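Local coordinates for glycoside hydrolase YxiA (Bacillus licheniformis, PDB 3LV4), which probably hydrolyses O-glycosidic bonds in L-arabinan as a calcium-binding family 43 glycoside hydrolase resembling arabinan endo-1,5-alpha-L-arabinosidases, at residues Leu325-Asn328 with Trp332-Val335; Thr427-Ser432 with Ala437-Ser442. All blocks are in the same frame, centred on the assembly; numbering follows the deposited sequence.

Contact 1: residues Leu325-Asn328 with Trp332-Val335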
# COMPACT_ATOMS: atom_id res chain seq x y z
N LEU A 325 7.83 -8.48 2.28
CA LEU A 325 8.73 -7.36 2.02
C LEU A 325 10.12 -7.69 2.54
O LEU A 325 10.28 -8.12 3.68
CB LEU A 325 8.23 -6.09 2.71
CG LEU A 325 6.99 -5.40 2.14
CD1 LEU A 325 6.40 -4.41 3.16
CD2 LEU A 325 7.32 -4.70 0.83
N LEU A 326 11.13 -7.46 1.69
CA LEU A 326 12.51 -7.70 2.06
C LEU A 326 13.19 -6.34 2.16
O LEU A 326 12.63 -5.34 1.73
CB LEU A 326 13.20 -8.58 1.00
CG LEU A 326 12.37 -9.81 0.60
CD1 LEU A 326 12.99 -10.56 -0.58
CD2 LEU A 326 12.19 -10.75 1.80
N MSE A 327 14.37 -6.29 2.76
CA MSE A 327 15.05 -5.00 2.95
C MSE A 327 16.41 -5.02 2.26
O MSE A 327 17.27 -5.85 2.58
CB MSE A 327 15.22 -4.70 4.44
CG MSE A 327 15.66 -3.29 4.74
SE MSE A 327 14.30 -1.94 4.30
CE MSE A 327 13.12 -2.11 5.86
N ASN A 328 16.62 -4.10 1.32
CA ASN A 328 17.88 -4.08 0.59
C ASN A 328 18.97 -3.39 1.39
O ASN A 328 18.69 -2.83 2.46
CB ASN A 328 17.72 -3.52 -0.83
CG ASN A 328 17.66 -2.00 -0.90
OD1 ASN A 328 17.82 -1.29 0.10
ND2 ASN A 328 17.44 -1.49 -2.11
N TRP A 332 15.94 0.31 1.76
CA TRP A 332 14.68 0.42 1.02
C TRP A 332 14.02 -0.95 0.91
O TRP A 332 14.70 -1.96 0.66
CB TRP A 332 14.92 1.03 -0.37
CG TRP A 332 15.28 2.47 -0.31
CD1 TRP A 332 16.54 3.01 -0.36
CD2 TRP A 332 14.38 3.57 -0.13
NE1 TRP A 332 16.47 4.38 -0.25
CE2 TRP A 332 15.16 4.75 -0.10
CE3 TRP A 332 12.99 3.67 0.01
CZ2 TRP A 332 14.59 6.01 0.06
CZ3 TRP A 332 12.43 4.94 0.16
CH2 TRP A 332 13.22 6.09 0.18
N PRO A 333 12.70 -1.01 1.12
CA PRO A 333 12.03 -2.31 1.06
C PRO A 333 11.78 -2.74 -0.38
O PRO A 333 11.45 -1.90 -1.21
CB PRO A 333 10.69 -2.05 1.78
CG PRO A 333 10.43 -0.59 1.55
CD PRO A 333 11.78 0.09 1.46
N VAL A 334 11.96 -4.03 -0.66
CA VAL A 334 11.67 -4.57 -1.98
C VAL A 334 10.58 -5.64 -1.84
O VAL A 334 10.53 -6.36 -0.84
CB VAL A 334 12.93 -5.15 -2.67
CG1 VAL A 334 14.02 -4.08 -2.79
CG2 VAL A 334 13.45 -6.38 -1.92
N VAL A 335 9.68 -5.70 -2.82
CA VAL A 335 8.58 -6.67 -2.78
C VAL A 335 9.01 -7.99 -3.41
O VAL A 335 9.50 -8.02 -4.54
CB VAL A 335 7.34 -6.11 -3.52
CG1 VAL A 335 6.13 -7.03 -3.35
CG2 VAL A 335 7.02 -4.71 -3.02
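Asn328 and Trp332 face each other across the turn of a beta hairpin, where the asparagine side chain adds a second bond to that of the backbone. Its CB lies 3.7 Å from Trp332 O, and CG comes closer to the same carbonyl. With CG set between its own N and carbonyl carbon (chi1 79°), OD1 reaches back across the hairpin to accept Trp332 N at 3.0 Å, the donor standing well above the amide plane. ND2 points on past Trp332 CB to the backbone O of Asp410. The backbone of Asn328 completes the grip, its N donating to Trp332 O at 2.9 Å. Beyond this end, Leu326 N donates to Val334 O at 2.8 Å, Val334 N returns a bond to Leu326 O, and Leu326 CB packs on Val334 CG2. On the face bearing Leu325, Met327, Pro333 and Val335, the bent chain of Met327, present as selenomethionine, lays SE against the Trp332-Pro333 peptide, 3.5 Å from Trp332 C. Leu325 CD2 touches Val335 CG2 farther along. Asn328 thus uses both ends of its amide: OD1, with the backbone N, holds the turn into the outermost strand 333-335 of a four-stranded antiparallel sheet, while ND2 ties it to strand 407-418.

Contact 2: residues Thr427-Ser432 with Ala437-Ser442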
# COMPACT_ATOMS: atom_id res chain seq x y z
N THR A 427 13.98 -16.29 -6.69
CA THR A 427 13.60 -14.96 -7.15
C THR A 427 14.63 -13.93 -6.70
O THR A 427 15.44 -14.19 -5.82
CB THR A 427 12.21 -14.53 -6.62
OG1 THR A 427 12.30 -14.16 -5.24
CG2 THR A 427 11.20 -15.67 -6.79
N PHE A 428 14.61 -12.77 -7.34
CA PHE A 428 15.27 -11.60 -6.79
C PHE A 428 14.38 -10.39 -7.01
O PHE A 428 13.52 -10.39 -7.89
CB PHE A 428 16.68 -11.39 -7.40
CG PHE A 428 16.69 -11.09 -8.87
CD1 PHE A 428 16.45 -9.81 -9.33
CD2 PHE A 428 16.98 -12.09 -9.79
CE1 PHE A 428 16.48 -9.52 -10.70
CE2 PHE A 428 17.02 -11.82 -11.15
CZ PHE A 428 16.76 -10.53 -11.61
N SER A 429 14.57 -9.37 -6.19
CA SER A 429 13.78 -8.15 -6.29
C SER A 429 14.69 -7.03 -5.88
O SER A 429 15.31 -7.09 -4.82
CB SER A 429 12.57 -8.21 -5.35
OG SER A 429 11.79 -7.02 -5.44
N ALA A 430 14.82 -6.01 -6.73
CA ALA A 430 15.81 -4.97 -6.48
C ALA A 430 15.33 -3.59 -6.91
O ALA A 430 14.36 -3.46 -7.66
CB ALA A 430 17.13 -5.32 -7.17
N LEU A 431 16.02 -2.55 -6.42
CA LEU A 431 15.64 -1.17 -6.67
C LEU A 431 16.85 -0.33 -7.02
O LEU A 431 17.93 -0.56 -6.48
CB LEU A 431 15.00 -0.56 -5.41
CG LEU A 431 13.60 -1.02 -4.98
CD1 LEU A 431 13.29 -0.53 -3.56
CD2 LEU A 431 12.54 -0.51 -5.95
N SER A 432 16.66 0.64 -7.90
CA SER A 432 17.69 1.63 -8.21
C SER A 432 17.43 2.92 -7.43
O SER A 432 16.32 3.16 -6.94
CB SER A 432 17.64 1.98 -9.69
OG SER A 432 16.41 2.63 -9.98
N ALA A 437 11.84 -0.64 -9.93
CA ALA A 437 12.02 -2.00 -9.43
C ALA A 437 12.23 -3.01 -10.54
O ALA A 437 11.58 -2.94 -11.58
CB ALA A 437 10.80 -2.41 -8.61
N VAL A 438 13.11 -3.98 -10.30
CA VAL A 438 13.23 -5.13 -11.18
C VAL A 438 12.95 -6.41 -10.37
O VAL A 438 13.38 -6.53 -9.22
CB VAL A 438 14.61 -5.21 -11.88
CG1 VAL A 438 14.80 -3.98 -12.76
CG2 VAL A 438 15.74 -5.33 -10.85
N TRP A 439 12.23 -7.35 -10.98
CA TRP A 439 11.94 -8.63 -10.35
C TRP A 439 12.44 -9.73 -11.26
O TRP A 439 12.28 -9.66 -12.47
CB TRP A 439 10.43 -8.86 -10.24
CG TRP A 439 9.71 -8.07 -9.20
CD1 TRP A 439 10.23 -7.17 -8.32
CD2 TRP A 439 8.31 -8.15 -8.93
NE1 TRP A 439 9.23 -6.67 -7.51
CE2 TRP A 439 8.04 -7.26 -7.87
CE3 TRP A 439 7.25 -8.87 -9.49
CZ2 TRP A 439 6.76 -7.08 -7.35
CZ3 TRP A 439 5.98 -8.69 -8.98
CH2 TRP A 439 5.75 -7.81 -7.92
N GLY A 440 13.01 -10.77 -10.66
CA GLY A 440 13.40 -11.94 -11.42
C GLY A 440 12.76 -13.17 -10.81
O GLY A 440 12.64 -13.28 -9.58
N SER A 441 12.32 -14.09 -11.66
CA SER A 441 11.80 -15.38 -11.20
C SER A 441 12.40 -16.46 -12.09
O SER A 441 12.29 -16.39 -13.31
CB SER A 441 10.27 -15.40 -11.26
OG SER A 441 9.74 -16.55 -10.62
N SER A 442 13.04 -17.44 -11.48
CA SER A 442 13.90 -18.36 -12.23
C SER A 442 13.11 -19.32 -13.11
O SER A 442 11.99 -19.72 -12.77
CB SER A 442 14.79 -19.18 -11.28
OG SER A 442 14.01 -20.06 -10.49
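Phe428 and Gly440 form a hydrogen-bonded pair of the antiparallel hairpin made by 427-432 and 437-442. Gly440 N donates to Phe428 O at 2.8 Å and Phe428 N to Gly440 O at 3.0 Å; Ala430 and Val438 repeat this exchange two residues along. CA atoms of the non-hydrogen-bonded positions meet carbonyls of the neighbouring hydrogen-bonded pairs, as Thr427 CA does Gly440 O at 3.1 Å.

The aromatic contact is a CH-pi interaction. Phe428 CG sits between its backbone N and carbonyl carbon (chi1 64°), which folds the ring across to the partner strand, where its face covers Gly440 CA, 3.7 Å from the ring centroid and 16° off the normal. Val438 CG2 comes to the ring's edge, near its plane, and also packs against Ala430 CB.

Thr427, Ser429, Leu431, Ala437, Trp439 and Ser441 occupy the other face. Here Leu431 CD2 meets Ala437 CB at 3.7 Å, and Ser429 OG approaches Trp439 CD1 obliquely at 3.3 Å. The indole makes edge-to-face contacts with His362 and Phe278. The side chain of Ser441 is about 5 Å from that of the calcium ligand Glu358.

The hairpin belongs to the C-terminal lipocalin-like domain. With glycine under the ring, Phe428 can lie directly on the backbone and cover Gly440 on that face, while on the other the hydroxyls of Ser429 and Ser441 are satisfied by hydrogen bonds to Val335 O and His338 NE2.

Both contacts are buried beta hairpins, but they belong to different parts of the fold: 325-328 with 332-335 ends a four-stranded sheet in the family 43 region, whereas 427-432 with 437-442 is a longer pairing in the lipocalin-like region. An asparagine amide reinforces the turn end of contact 1, while contact 2 relies on regular backbone pairing and aromatic packing. Their centres are about 10 Å apart and they touch directly. The hydrogen bond that joins them, from Ser429 OG to Val335 O, is 2.7 Å long; beside it Val334 CG2 packs on Ser429 O, and Leu431 CD1 lies against Pro333 O. The two hairpins therefore meet at the interface between these regions.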